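Local coordinates for protein GCN5-related N-acetyltransferase (PDB 3G3S) that probably transfers an acetyl group from acetyl-CoA to an amine, as other GNAT-family enzymes do, although its substrate has not been identified, at residues D125-D130 against V164-G169; Y100-D105 against P219-H224. One frame throughout, in Å; residues are numbered along the deposited sequence.

Contact 1. Residues D125-D130 against V164-G169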
loop_
_atom_site.group_PDB
_atom_site.type_symbol
_atom_site.label_atom_id
_atom_site.label_comp_id
_atom_site.label_asym_id
_atom_site.label_seq_id
_atom_site.Cartn_x
_atom_site.Cartn_y
_atom_site.Cartn_z
ATOM N N ASP A 125 -17.829 20.903 24.559
ATOM C CA ASP A 125 -16.568 21.283 23.986
ATOM C C ASP A 125 -16.118 20.130 23.122
ATOM O O ASP A 125 -15.948 19.018 23.629
ATOM C CB ASP A 125 -15.517 21.523 25.074
ATOM C CG ASP A 125 -15.497 22.959 25.576
ATOM O OD1 ASP A 125 -14.953 23.830 24.863
ATOM O OD2 ASP A 125 -15.973 23.204 26.702
HETATM N N MSE A 126 -15.921 20.393 21.837
HETATM C CA MSE A 126 -15.448 19.385 20.911
HETATM C C MSE A 126 -13.977 19.597 20.692
HETATM O O MSE A 126 -13.551 20.715 20.489
HETATM C CB MSE A 126 -16.167 19.427 19.586
HETATM C CG MSE A 126 -15.662 18.312 18.667
HETATM SE SE MSE A 126 -17.070 17.632 17.799
HETATM C CE MSE A 126 -17.736 19.276 16.843
ATOM N N LYS A 127 -13.222 18.502 20.701
ATOM C CA LYS A 127 -11.788 18.552 20.607
ATOM C C LYS A 127 -11.240 17.379 19.835
ATOM O O LYS A 127 -11.792 16.294 19.932
ATOM C CB LYS A 127 -11.204 18.431 22.022
ATOM C CG LYS A 127 -11.380 19.623 22.933
ATOM C CD LYS A 127 -10.652 19.393 24.267
ATOM C CE LYS A 127 -10.074 20.698 24.798
ATOM N NZ LYS A 127 -9.449 20.582 26.138
ATOM N N LEU A 128 -10.145 17.578 19.097
ATOM C CA LEU A 128 -9.472 16.458 18.454
ATOM C C LEU A 128 -8.794 15.665 19.540
ATOM O O LEU A 128 -8.356 16.243 20.530
ATOM C CB LEU A 128 -8.399 16.908 17.474
ATOM C CG LEU A 128 -8.911 17.461 16.162
ATOM C CD1 LEU A 128 -7.721 18.089 15.475
ATOM C CD2 LEU A 128 -9.589 16.348 15.315
ATOM N N ILE A 129 -8.715 14.345 19.347
ATOM C CA ILE A 129 -8.077 13.462 20.301
ATOM C C ILE A 129 -6.588 13.677 20.212
ATOM O O ILE A 129 -6.025 13.596 19.129
ATOM C CB ILE A 129 -8.399 11.972 20.022
ATOM C CG1 ILE A 129 -9.890 11.686 20.248
ATOM C CG2 ILE A 129 -7.551 11.066 20.906
ATOM C CD1 ILE A 129 -10.370 10.329 19.656
ATOM N N ASP A 130 -5.977 14.002 21.352
ATOM C CA ASP A 130 -4.536 14.219 21.472
ATOM C C ASP A 130 -4.003 13.154 22.431
ATOM O O ASP A 130 -4.718 12.244 22.794
ATOM C CB ASP A 130 -4.225 15.663 21.944
ATOM C CG ASP A 130 -4.889 16.001 23.282
ATOM O OD1 ASP A 130 -5.457 15.082 23.916
ATOM O OD2 ASP A 130 -4.864 17.180 23.693
ATOM N N VAL A 164 -13.573 14.123 20.173
ATOM C CA VAL A 164 -14.438 13.868 21.299
ATOM C C VAL A 164 -15.181 15.109 21.745
ATOM O O VAL A 164 -14.755 16.219 21.470
ATOM C CB VAL A 164 -13.614 13.340 22.498
ATOM C CG1 VAL A 164 -13.059 12.009 22.158
ATOM C CG2 VAL A 164 -12.492 14.292 22.861
ATOM N N ILE A 165 -16.298 14.880 22.413
ATOM C CA ILE A 165 -17.119 15.934 22.981
ATOM C C ILE A 165 -16.987 15.808 24.505
ATOM O O ILE A 165 -17.072 14.705 25.062
ATOM C CB ILE A 165 -18.573 15.850 22.502
ATOM C CG1 ILE A 165 -18.695 16.412 21.082
ATOM C CG2 ILE A 165 -19.498 16.647 23.437
ATOM C CD1 ILE A 165 -20.012 16.074 20.393
ATOM N N LEU A 166 -16.705 16.921 25.164
ATOM C CA LEU A 166 -16.579 16.946 26.604
ATOM C C LEU A 166 -17.731 17.713 27.238
ATOM O O LEU A 166 -18.261 18.650 26.655
ATOM C CB LEU A 166 -15.266 17.605 27.024
ATOM C CG LEU A 166 -13.912 16.900 26.980
ATOM C CD1 LEU A 166 -13.688 16.222 25.662
ATOM C CD2 LEU A 166 -12.853 17.936 27.245
ATOM N N HIS A 167 -18.111 17.327 28.441
ATOM C CA HIS A 167 -19.138 18.061 29.173
ATOM C C HIS A 167 -18.801 17.952 30.635
ATOM O O HIS A 167 -18.548 16.856 31.108
ATOM C CB HIS A 167 -20.490 17.472 28.900
ATOM C CG HIS A 167 -21.613 18.260 29.479
ATOM N ND1 HIS A 167 -22.401 17.790 30.503
ATOM C CD2 HIS A 167 -22.085 19.490 29.170
ATOM C CE1 HIS A 167 -23.320 18.695 30.792
ATOM N NE2 HIS A 167 -23.147 19.738 30.000
ATOM N N LYS A 168 -18.753 19.077 31.340
ATOM C CA LYS A 168 -18.357 19.076 32.766
ATOM C C LYS A 168 -17.013 18.385 32.960
ATOM O O LYS A 168 -16.798 17.690 33.949
ATOM C CB LYS A 168 -19.410 18.393 33.651
ATOM C CG LYS A 168 -20.829 18.938 33.523
ATOM C CD LYS A 168 -20.896 20.427 33.804
ATOM C CE LYS A 168 -22.311 20.871 34.170
ATOM N NZ LYS A 168 -22.740 20.388 35.540
ATOM N N GLY A 169 -16.134 18.550 31.982
ATOM C CA GLY A 169 -14.832 17.959 32.000
ATOM C C GLY A 169 -14.711 16.477 31.694
ATOM O O GLY A 169 -13.617 15.955 31.770
#
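Val164 and Lys127 exchange two backbone bonds where strand 162-167 meets strand 125-128, an antiparallel pairing at one end of the mixed sheet of this GNAT fold, with 125-128 as its outermost strand within the chain. The strand axes run 142° apart, so the pair is markedly twisted. Val164 N reaches Lys127 O at 2.8 Å with an N-H...O angle of 168°, and Val164 O accepts Lys127 N at 2.9 Å; both donors approach nearly end-on to the carbonyl. The Val164 and Ile129 side chains cross at about a right angle, Val164 CG1 meeting Ile129 CG1 at 3.7 Å, while Leu133 and Cys137 of helix 131-139 pack against the same valine.

Ile165 faces Met126 as the non-hydrogen-bonded pair, their CA atoms 4.4 Å apart. Val164 O also takes a CA-H...O contact from Met126 CA at 3.3 Å, and Asp125 O has a similar one from Ile165 CA. Met126 is incorporated as selenomethionine; with chi1 near -178° its chain heads away from its own N, and bends at chi2 and chi3 bring SE to 3.9 Å from Ile165 CG1. Cys204 of helix 200-214 touches both side chains, placing them between sheet and helix.

Leu166 closes the register with Asp125. Its N gives the shortest bond of the four, 2.7 Å to Asp125 O, with the donor tilted from the carbonyl plane, and its O accepts Asp125 N in return. With CG beside the backbone N, Leu166 crosses the aliphatic part of Lys127, and its CD2 methyl lies 4.0 Å from Lys127 CD.

Contact 2. Residues Y100-D105 against P219-H224. With CAC (cacodylate ion), chain D.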
loop_
_atom_site.group_PDB
_atom_site.type_symbol
_atom_site.label_atom_id
_atom_site.label_comp_id
_atom_site.label_asym_id
_atom_site.label_seq_id
_atom_site.Cartn_x
_atom_site.Cartn_y
_atom_site.Cartn_z
ATOM N N TYR A 100 -24.983 -3.131 8.278
ATOM C CA TYR A 100 -25.331 -2.426 7.054
ATOM C C TYR A 100 -24.113 -1.718 6.468
ATOM O O TYR A 100 -23.574 -0.785 7.052
ATOM C CB TYR A 100 -26.491 -1.435 7.335
ATOM C CG TYR A 100 -27.709 -2.161 7.916
ATOM C CD1 TYR A 100 -27.803 -2.384 9.274
ATOM C CD2 TYR A 100 -28.740 -2.661 7.095
ATOM C CE1 TYR A 100 -28.871 -3.080 9.836
ATOM C CE2 TYR A 100 -29.826 -3.356 7.660
ATOM C CZ TYR A 100 -29.863 -3.568 9.033
ATOM O OH TYR A 100 -30.900 -4.215 9.635
ATOM N N ALA A 101 -23.700 -2.181 5.295
ATOM C CA ALA A 101 -22.600 -1.607 4.590
ATOM C C ALA A 101 -23.132 -0.360 3.885
ATOM O O ALA A 101 -24.288 -0.320 3.507
ATOM C CB ALA A 101 -22.092 -2.576 3.572
ATOM N N THR A 102 -22.265 0.602 3.683
ATOM C CA THR A 102 -22.627 1.816 2.943
ATOM C C THR A 102 -21.737 1.895 1.703
ATOM O O THR A 102 -20.678 1.275 1.632
ATOM C CB THR A 102 -22.505 3.090 3.827
ATOM O OG1 THR A 102 -21.128 3.378 4.115
ATOM C CG2 THR A 102 -23.315 2.932 5.142
ATOM N N LYS A 103 -22.203 2.650 0.706
ATOM C CA LYS A 103 -21.480 2.836 -0.530
ATOM C C LYS A 103 -20.241 3.637 -0.210
ATOM O O LYS A 103 -20.279 4.511 0.656
ATOM C CB LYS A 103 -22.360 3.554 -1.560
ATOM C CG LYS A 103 -23.556 2.728 -1.976
ATOM C CD LYS A 103 -24.291 3.315 -3.183
ATOM C CE LYS A 103 -25.491 2.439 -3.547
ATOM N NZ LYS A 103 -26.275 2.964 -4.699
ATOM N N LYS A 104 -19.142 3.332 -0.897
ATOM C CA LYS A 104 -17.874 4.021 -0.695
ATOM C C LYS A 104 -17.632 5.211 -1.620
ATOM O O LYS A 104 -16.529 5.747 -1.626
ATOM C CB LYS A 104 -16.717 3.033 -0.828
ATOM C CG LYS A 104 -16.843 1.820 0.118
ATOM C CD LYS A 104 -17.010 2.263 1.553
ATOM C CE LYS A 104 -17.378 1.129 2.513
ATOM N NZ LYS A 104 -17.803 1.737 3.837
ATOM N N ASP A 105 -18.645 5.627 -2.369
ATOM C CA ASP A 105 -18.541 6.778 -3.310
ATOM C C ASP A 105 -19.324 8.007 -2.837
ATOM O O ASP A 105 -19.848 8.797 -3.644
ATOM C CB ASP A 105 -19.049 6.359 -4.699
ATOM C CG ASP A 105 -20.499 5.923 -4.684
ATOM O OD1 ASP A 105 -21.133 5.953 -3.609
ATOM O OD2 ASP A 105 -21.006 5.534 -5.758
ATOM N N PRO A 219 -13.640 8.981 4.772
ATOM C CA PRO A 219 -14.216 8.540 6.035
ATOM C C PRO A 219 -15.267 7.464 5.803
ATOM O O PRO A 219 -16.386 7.732 5.380
ATOM C CB PRO A 219 -14.838 9.819 6.594
ATOM C CG PRO A 219 -15.198 10.614 5.378
ATOM C CD PRO A 219 -14.318 10.195 4.261
ATOM N N SER A 220 -14.895 6.211 6.049
ATOM C CA SER A 220 -15.837 5.097 5.838
ATOM C C SER A 220 -16.794 4.849 6.982
ATOM O O SER A 220 -16.417 4.994 8.161
ATOM C CB SER A 220 -15.048 3.785 5.651
ATOM O OG SER A 220 -15.916 2.684 5.570
ATOM N N TRP A 221 -18.004 4.415 6.648
ATOM C CA TRP A 221 -19.007 4.028 7.647
ATOM C C TRP A 221 -19.530 2.619 7.357
ATOM O O TRP A 221 -19.937 2.306 6.230
ATOM C CB TRP A 221 -20.180 4.993 7.639
ATOM C CG TRP A 221 -21.064 4.947 8.839
ATOM C CD1 TRP A 221 -21.984 3.990 9.158
ATOM C CD2 TRP A 221 -21.174 5.945 9.845
ATOM N NE1 TRP A 221 -22.643 4.315 10.311
ATOM C CE2 TRP A 221 -22.174 5.513 10.762
ATOM C CE3 TRP A 221 -20.517 7.159 10.081
ATOM C CZ2 TRP A 221 -22.510 6.238 11.901
ATOM C CZ3 TRP A 221 -20.867 7.893 11.222
ATOM C CH2 TRP A 221 -21.857 7.423 12.111
ATOM N N ASP A 222 -19.517 1.767 8.374
ATOM C CA ASP A 222 -20.068 0.438 8.263
ATOM C C ASP A 222 -20.950 0.326 9.516
ATOM O O ASP A 222 -20.462 0.292 10.637
ATOM C CB ASP A 222 -18.971 -0.606 8.205
ATOM C CG ASP A 222 -19.434 -1.919 7.678
ATOM O OD1 ASP A 222 -19.820 -2.016 6.500
ATOM O OD2 ASP A 222 -19.293 -2.918 8.439
ATOM N N ALA A 223 -22.259 0.337 9.306
ATOM C CA ALA A 223 -23.232 0.446 10.378
ATOM C C ALA A 223 -23.438 -0.845 11.167
ATOM O O ALA A 223 -23.829 -1.859 10.609
ATOM C CB ALA A 223 -24.565 0.937 9.808
ATOM N N HIS A 224 -23.235 -0.772 12.477
ATOM C CA HIS A 224 -23.444 -1.919 13.353
ATOM C C HIS A 224 -24.917 -2.215 13.575
ATOM O O HIS A 224 -25.293 -3.347 13.872
ATOM C CB HIS A 224 -22.778 -1.686 14.702
ATOM C CG HIS A 224 -22.792 -2.888 15.602
ATOM N ND1 HIS A 224 -22.220 -4.093 15.249
ATOM C CD2 HIS A 224 -23.269 -3.055 16.864
ATOM C CE1 HIS A 224 -22.342 -4.951 16.250
ATOM N NE2 HIS A 224 -22.976 -4.346 17.243
HETATM AS AS CAC D . -20.397 2.354 13.533
HETATM O O1 CAC D . -22.023 1.631 13.584
HETATM O O2 CAC D . -19.281 1.128 12.994
HETATM C C1 CAC D . -20.132 3.993 12.471
HETATM C C2 CAC D . -19.769 2.985 15.304
HETATM O O HOH W 1 -19.583 -0.404 4.434
HETATM O O HOH W 2 -18.683 4.214 3.673
#
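Lys104 NZ is gripped by Ser220 OG at 2.7 Å, by water 1 at 2.8 Å and by water 2 at 2.6 Å, with a weak further bond to Trp221 O. It lies where strand 94-102 leaves strand 218-223, its antiparallel neighbour in the GNAT sheet. The latter strand runs parallel to 184-191; in GNAT enzymes a parallel pair of this kind splays apart to admit acetyl-CoA. The lysine chain turns at chi2 and then extends, which carries NZ across to 219-224. Ser220 OG is also bonded to Glu186 OE2, so the hydroxyl joins the lysine to strand 184-191.

Backbone pairing is replaced here by a side chain: Thr102 OG1 donates to Trp221 O at 2.7 Å. A chi1 of 69° sets OG1 between the backbone N and carbonyl carbon and points it across the gap. Water 2 completes the link by donating to OG1 and accepting from Trp221 N; water 1 joins Thr102 N to Asp222 OD1. The other carboxylate oxygen, Asp222 OD2, is held by Arg99 and Tyr243.

Direct backbone pairing is found at Tyr100 and Ala223, an antiparallel hydrogen-bonded pair. Tyr100 N donates to Ala223 O at 2.9 Å, nearly straight at 169° and in the carbonyl plane, whereas the bond from Ala223 N to Tyr100 O, 2.8 Å long, is bent to 147°. Their CB atoms touch at 3.9 Å.

Beyond this pair sits a cacodylate ion, probably from the crystallisation liquor. Its methyl C1 lies over one face of the Trp221 indole, Ser228 OG also bonds the ion, and His224 N donates to its O1 at 2.9 Å.

Overall arrangement
Both contacts belong to one sheet, yet their centres are about 25 Å apart and their nearest atoms about 12 Å. Contact 1 is the peripheral one: it joins the outermost strand 125-128 to its neighbour, its centre is about 21 Å from the chain centre, and it mixes buried with exposed residues. Contact 2 is more central, its centre about 9 Å from that of the chain, with no exposed residue among those touching. Along the sequence, contact 1 is nested within the loop that contact 2 closes. Helix 200-214 packs on residues of both. Four backbone bonds and apolar side chains make up contact 1, whereas contact 2 keeps two such bonds and relies further on lysine, threonine, serine and two waters, beside a bound cacodylate.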